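Side-chain contacts in SusD superfamily protein (Bacteroides vulgatus, PDB 3MYV), which probably binds polysaccharides at the outer membrane surface as a SusD-like glycan-binding protein: residues 143-146 with 147-151; 161-164 with 165-169. All coordinates share one frame; numbering follows the deposited sequence.

Interaction 1. Residues 143-146 with 147-151; sequences PLID and HLVGT
A His-carboxylate hydrogen bond between neighbours, Asp-146 and His-147, lies in the loop that follows strand 140-143, where an inverse gamma turn centred on Ile-145 ends at Asp-146. His-147 ND1 donates to Asp-146 OD1 over 2.7 Å, and the bond is nearly straight at 166°. The carboxylate oxygen lies in the plane of the imidazole, at the ring's edge, and accepts the N-H almost in line with its own C-O bond, while the two flat groups are turned 64° against each other. Both side chains put CG between the backbone N and the carbonyl carbon (both chi1 near +60°), a placement that brings OD1 and ND1 within bonding distance. On its other nitrogen, NE2, the imidazole is hydrogen-bonded to Glu-153; two carboxylates thus grip the ring and probably favour its protonated form. With an alanine at His-147 the carboxylates of Asp-146 and Glu-153 would probably lose the imidazole that lies between them. Beside the pair, Ile-145 CD1 meets Val-149 CG2 at 4.3 Å, a loose apolar touch that Pro-155 joins. Ile-145 also packs on Phe-80 of helix 77-94, its backbone bonded to Trp-87 and Gln-121, and Leu-144 and Asp-146 rest against helix 160-177.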
loop_
_atom_site.group_PDB
_atom_site.type_symbol
_atom_site.label_atom_id
_atom_site.label_comp_id
_atom_site.label_asym_id
_atom_site.label_seq_id
_atom_site.Cartn_x
_atom_site.Cartn_y
_atom_site.Cartn_z
ATOM N N PRO A 143 -1.658 -12.509 -14.498
ATOM C CA PRO A 143 -0.500 -13.138 -15.132
ATOM C C PRO A 143 0.764 -12.818 -14.328
ATOM O O PRO A 143 0.889 -11.716 -13.765
ATOM C CB PRO A 143 -0.466 -12.483 -16.524
ATOM C CG PRO A 143 -1.840 -12.109 -16.783
ATOM C CD PRO A 143 -2.416 -11.686 -15.449
ATOM N N LEU A 144 1.664 -13.791 -14.243
ATOM C CA LEU A 144 2.811 -13.720 -13.348
ATOM C C LEU A 144 4.072 -13.420 -14.141
ATOM O O LEU A 144 4.531 -14.269 -14.926
ATOM C CB LEU A 144 2.936 -15.072 -12.620
ATOM C CG LEU A 144 4.121 -15.243 -11.658
ATOM C CD1 LEU A 144 4.138 -14.136 -10.643
ATOM C CD2 LEU A 144 4.096 -16.637 -10.974
ATOM N N ILE A 145 4.646 -12.231 -13.966
ATOM C CA ILE A 145 5.865 -11.847 -14.703
ATOM C C ILE A 145 7.085 -12.245 -13.886
ATOM O O ILE A 145 7.743 -11.414 -13.220
ATOM C CB ILE A 145 5.881 -10.331 -15.059
ATOM C CG1 ILE A 145 4.507 -9.886 -15.605
ATOM C CG2 ILE A 145 6.967 -10.003 -16.069
ATOM C CD1 ILE A 145 3.975 -10.713 -16.808
ATOM N N ASP A 146 7.358 -13.542 -13.931
ATOM C CA ASP A 146 8.439 -14.161 -13.199
ATOM C C ASP A 146 9.585 -14.511 -14.130
ATOM O O ASP A 146 10.434 -15.319 -13.781
ATOM C CB ASP A 146 7.953 -15.392 -12.418
ATOM C CG ASP A 146 7.448 -16.521 -13.321
ATOM O OD1 ASP A 146 7.328 -16.297 -14.531
ATOM O OD2 ASP A 146 7.159 -17.636 -12.809
ATOM N N HIS A 147 9.607 -13.877 -15.298
ATOM C CA HIS A 147 10.641 -14.086 -16.309
ATOM C C HIS A 147 10.567 -12.990 -17.358
ATOM O O HIS A 147 9.603 -12.204 -17.401
ATOM C CB HIS A 147 10.427 -15.419 -17.028
ATOM C CG HIS A 147 9.116 -15.496 -17.744
ATOM N ND1 HIS A 147 7.927 -15.713 -17.084
ATOM C CD2 HIS A 147 8.805 -15.366 -19.054
ATOM C CE1 HIS A 147 6.939 -15.727 -17.962
ATOM N NE2 HIS A 147 7.447 -15.514 -19.167
ATOM N N LEU A 148 11.558 -12.994 -18.234
ATOM C CA LEU A 148 11.606 -12.147 -19.392
ATOM C C LEU A 148 10.640 -12.684 -20.443
ATOM O O LEU A 148 10.847 -13.793 -21.004
ATOM C CB LEU A 148 13.028 -12.136 -19.978
ATOM C CG LEU A 148 13.228 -11.202 -21.170
ATOM C CD1 LEU A 148 13.219 -9.771 -20.719
ATOM C CD2 LEU A 148 14.520 -11.516 -21.928
ATOM N N VAL A 149 9.584 -11.929 -20.715
ATOM C CA VAL A 149 8.501 -12.441 -21.574
ATOM C C VAL A 149 8.935 -12.410 -23.044
ATOM O O VAL A 149 9.499 -11.434 -23.509
ATOM C CB VAL A 149 7.192 -11.638 -21.361
ATOM C CG1 VAL A 149 6.127 -12.009 -22.383
ATOM C CG2 VAL A 149 6.688 -11.839 -19.949
ATOM N N GLY A 150 8.643 -13.484 -23.782
ATOM C CA GLY A 150 9.006 -13.560 -25.205
ATOM C C GLY A 150 8.281 -12.513 -26.046
ATOM O O GLY A 150 7.234 -12.002 -25.653
ATOM N N THR A 151 8.840 -12.210 -27.204
ATOM C CA THR A 151 8.291 -11.200 -28.111
ATOM C C THR A 151 6.804 -11.418 -28.348
ATOM O O THR A 151 6.029 -10.484 -28.199
ATOM C CB THR A 151 9.035 -11.185 -29.423
ATOM O OG1 THR A 151 10.420 -10.964 -29.168
ATOM C CG2 THR A 151 8.504 -10.080 -30.381
#

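Interaction 2. Residues 161-164 with 165-169; sequences AQAY and DFIIE
Ala-163 and Ile-167, one turn apart on helix 160-177, meet on its buried side, as do Tyr-164 and Ile-168. Ile-167 lays its chain back along the preceding turn: with CG1 anti to the carbonyl carbon (chi1 -71°) and CD1 extended beyond it (chi2 154°), that methyl comes 3.2 Å from Ala-163 O and 4.2 Å from Ala-163 CB. The same carbonyl accepts Ile-167 N at 2.8 Å, so its oxygen is both bonded and overlaid by hydrocarbon. One residue on, Ile-168 repeats the first torsion, and its CD1 reaches the edge of the phenol ring near its plane, 4.2 Å from Tyr-164 CD1. Helix 189-202 covers this side through Ile-199, which touches both isoleucines, while Thr-125 of helix 103-128 lies against Ala-163 and Ile-167. The solvent side is looser. There Asp-165 folds its carboxylate back beside the first turn, OD1 3.3 Å from Ala-161 O, an approach of two acceptors and not a bond; the carbonyl is instead held by Asp-165 N at 3.0 Å. Gln-162, likewise exposed, accepts a hydrogen bond from Thr-159 N through OE1. The regular i to i+4 backbone bonds, with one face buried and the other polar, make this an amphipathic helix packed between helical neighbours, consistent with the TPR-like helical scaffold of SusD-family proteins.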
loop_
_atom_site.group_PDB
_atom_site.type_symbol
_atom_site.label_atom_id
_atom_site.label_comp_id
_atom_site.label_asym_id
_atom_site.label_seq_id
_atom_site.Cartn_x
_atom_site.Cartn_y
_atom_site.Cartn_z
ATOM N N ALA A 161 -1.340 -18.303 -5.108
ATOM C CA ALA A 161 -0.257 -19.092 -4.444
ATOM C C ALA A 161 1.036 -19.063 -5.262
ATOM O O ALA A 161 2.102 -18.796 -4.714
ATOM C CB ALA A 161 -0.688 -20.538 -4.181
ATOM N N GLN A 162 0.944 -19.278 -6.574
ATOM C CA GLN A 162 2.130 -19.181 -7.451
ATOM C C GLN A 162 2.781 -17.800 -7.432
ATOM O O GLN A 162 4.022 -17.690 -7.432
ATOM C CB GLN A 162 1.774 -19.551 -8.888
ATOM C CG GLN A 162 1.574 -21.063 -9.066
ATOM C CD GLN A 162 0.980 -21.452 -10.414
ATOM O OE1 GLN A 162 0.131 -20.755 -10.986
ATOM N NE2 GLN A 162 1.437 -22.577 -10.926
ATOM N N ALA A 163 1.961 -16.752 -7.383
ATOM C CA ALA A 163 2.490 -15.374 -7.326
ATOM C C ALA A 163 3.227 -15.101 -6.011
ATOM O O ALA A 163 4.348 -14.574 -6.007
ATOM C CB ALA A 163 1.398 -14.400 -7.540
ATOM N N TYR A 164 2.614 -15.479 -4.897
ATOM C CA TYR A 164 3.293 -15.362 -3.590
ATOM C C TYR A 164 4.614 -16.120 -3.510
ATOM O O TYR A 164 5.618 -15.589 -2.983
ATOM C CB TYR A 164 2.359 -15.782 -2.435
ATOM C CG TYR A 164 1.474 -14.654 -1.913
ATOM C CD1 TYR A 164 1.914 -13.791 -0.900
ATOM C CD2 TYR A 164 0.187 -14.458 -2.426
ATOM C CE1 TYR A 164 1.112 -12.762 -0.437
ATOM C CE2 TYR A 164 -0.629 -13.445 -1.951
ATOM C CZ TYR A 164 -0.161 -12.605 -0.956
ATOM O OH TYR A 164 -1.000 -11.627 -0.479
ATOM N N ASP A 165 4.639 -17.355 -4.011
ATOM C CA ASP A 165 5.879 -18.132 -4.020
ATOM C C ASP A 165 7.008 -17.335 -4.692
ATOM O O ASP A 165 8.109 -17.192 -4.143
ATOM C CB ASP A 165 5.689 -19.485 -4.714
ATOM C CG ASP A 165 4.816 -20.454 -3.915
ATOM O OD1 ASP A 165 4.413 -20.153 -2.773
ATOM O OD2 ASP A 165 4.527 -21.536 -4.446
ATOM N N PHE A 166 6.703 -16.765 -5.852
ATOM C CA PHE A 166 7.654 -15.962 -6.593
ATOM C C PHE A 166 8.023 -14.643 -5.899
ATOM O O PHE A 166 9.202 -14.276 -5.830
ATOM C CB PHE A 166 7.104 -15.632 -7.995
ATOM C CG PHE A 166 7.879 -14.559 -8.703
ATOM C CD1 PHE A 166 9.133 -14.835 -9.225
ATOM C CD2 PHE A 166 7.354 -13.297 -8.858
ATOM C CE1 PHE A 166 9.877 -13.853 -9.851
ATOM C CE2 PHE A 166 8.081 -12.303 -9.518
ATOM C CZ PHE A 166 9.335 -12.585 -10.014
ATOM N N ILE A 167 7.015 -13.918 -5.439
ATOM C CA ILE A 167 7.211 -12.643 -4.760
ATOM C C ILE A 167 8.125 -12.796 -3.535
ATOM O O ILE A 167 9.065 -12.013 -3.334
ATOM C CB ILE A 167 5.831 -12.027 -4.354
ATOM C CG1 ILE A 167 5.082 -11.534 -5.592
ATOM C CG2 ILE A 167 6.006 -10.886 -3.371
ATOM C CD1 ILE A 167 3.512 -11.519 -5.411
ATOM N N ILE A 168 7.868 -13.809 -2.719
ATOM C CA ILE A 168 8.639 -13.978 -1.480
ATOM C C ILE A 168 10.105 -14.357 -1.763
ATOM O O ILE A 168 11.039 -13.761 -1.199
ATOM C CB ILE A 168 7.943 -14.969 -0.523
ATOM C CG1 ILE A 168 6.665 -14.304 0.057
ATOM C CG2 ILE A 168 8.915 -15.395 0.601
ATOM C CD1 ILE A 168 5.602 -15.292 0.580
ATOM N N GLU A 169 10.308 -15.304 -2.671
ATOM C CA GLU A 169 11.654 -15.746 -3.069
ATOM C C GLU A 169 12.444 -14.590 -3.661
ATOM O O GLU A 169 13.635 -14.435 -3.396
ATOM C CB GLU A 169 11.590 -16.863 -4.106
ATOM C CG GLU A 169 11.559 -18.252 -3.545
ATOM C CD GLU A 169 11.527 -19.338 -4.637
ATOM O OE1 GLU A 169 12.126 -19.140 -5.731
ATOM O OE2 GLU A 169 10.883 -20.384 -4.386
#

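Interaction 1 precedes interaction 2 along the chain: the loop 143-151 follows strand 140-143, and strand 157-159 then leads into helix 160-177, which carries 161-169. Their centres lie about 14 Å apart, in the same N-terminal SusD-family region, and the two touch directly. Phe-166 is the main bridge: its CD1 stands 3.4 Å from Asp-146 CB and its CD2 3.8 Å from Leu-144 CD1, while Leu-144 CD2 reaches Gln-162 O at 3.7 Å. The loop therefore folds back on the first turns of the helix that follows it. Helix 103-128 adjoins both, through Gln-121 for the loop and Thr-125 for the helix, so packing between the two stretches holds the peripheral loop against the helices.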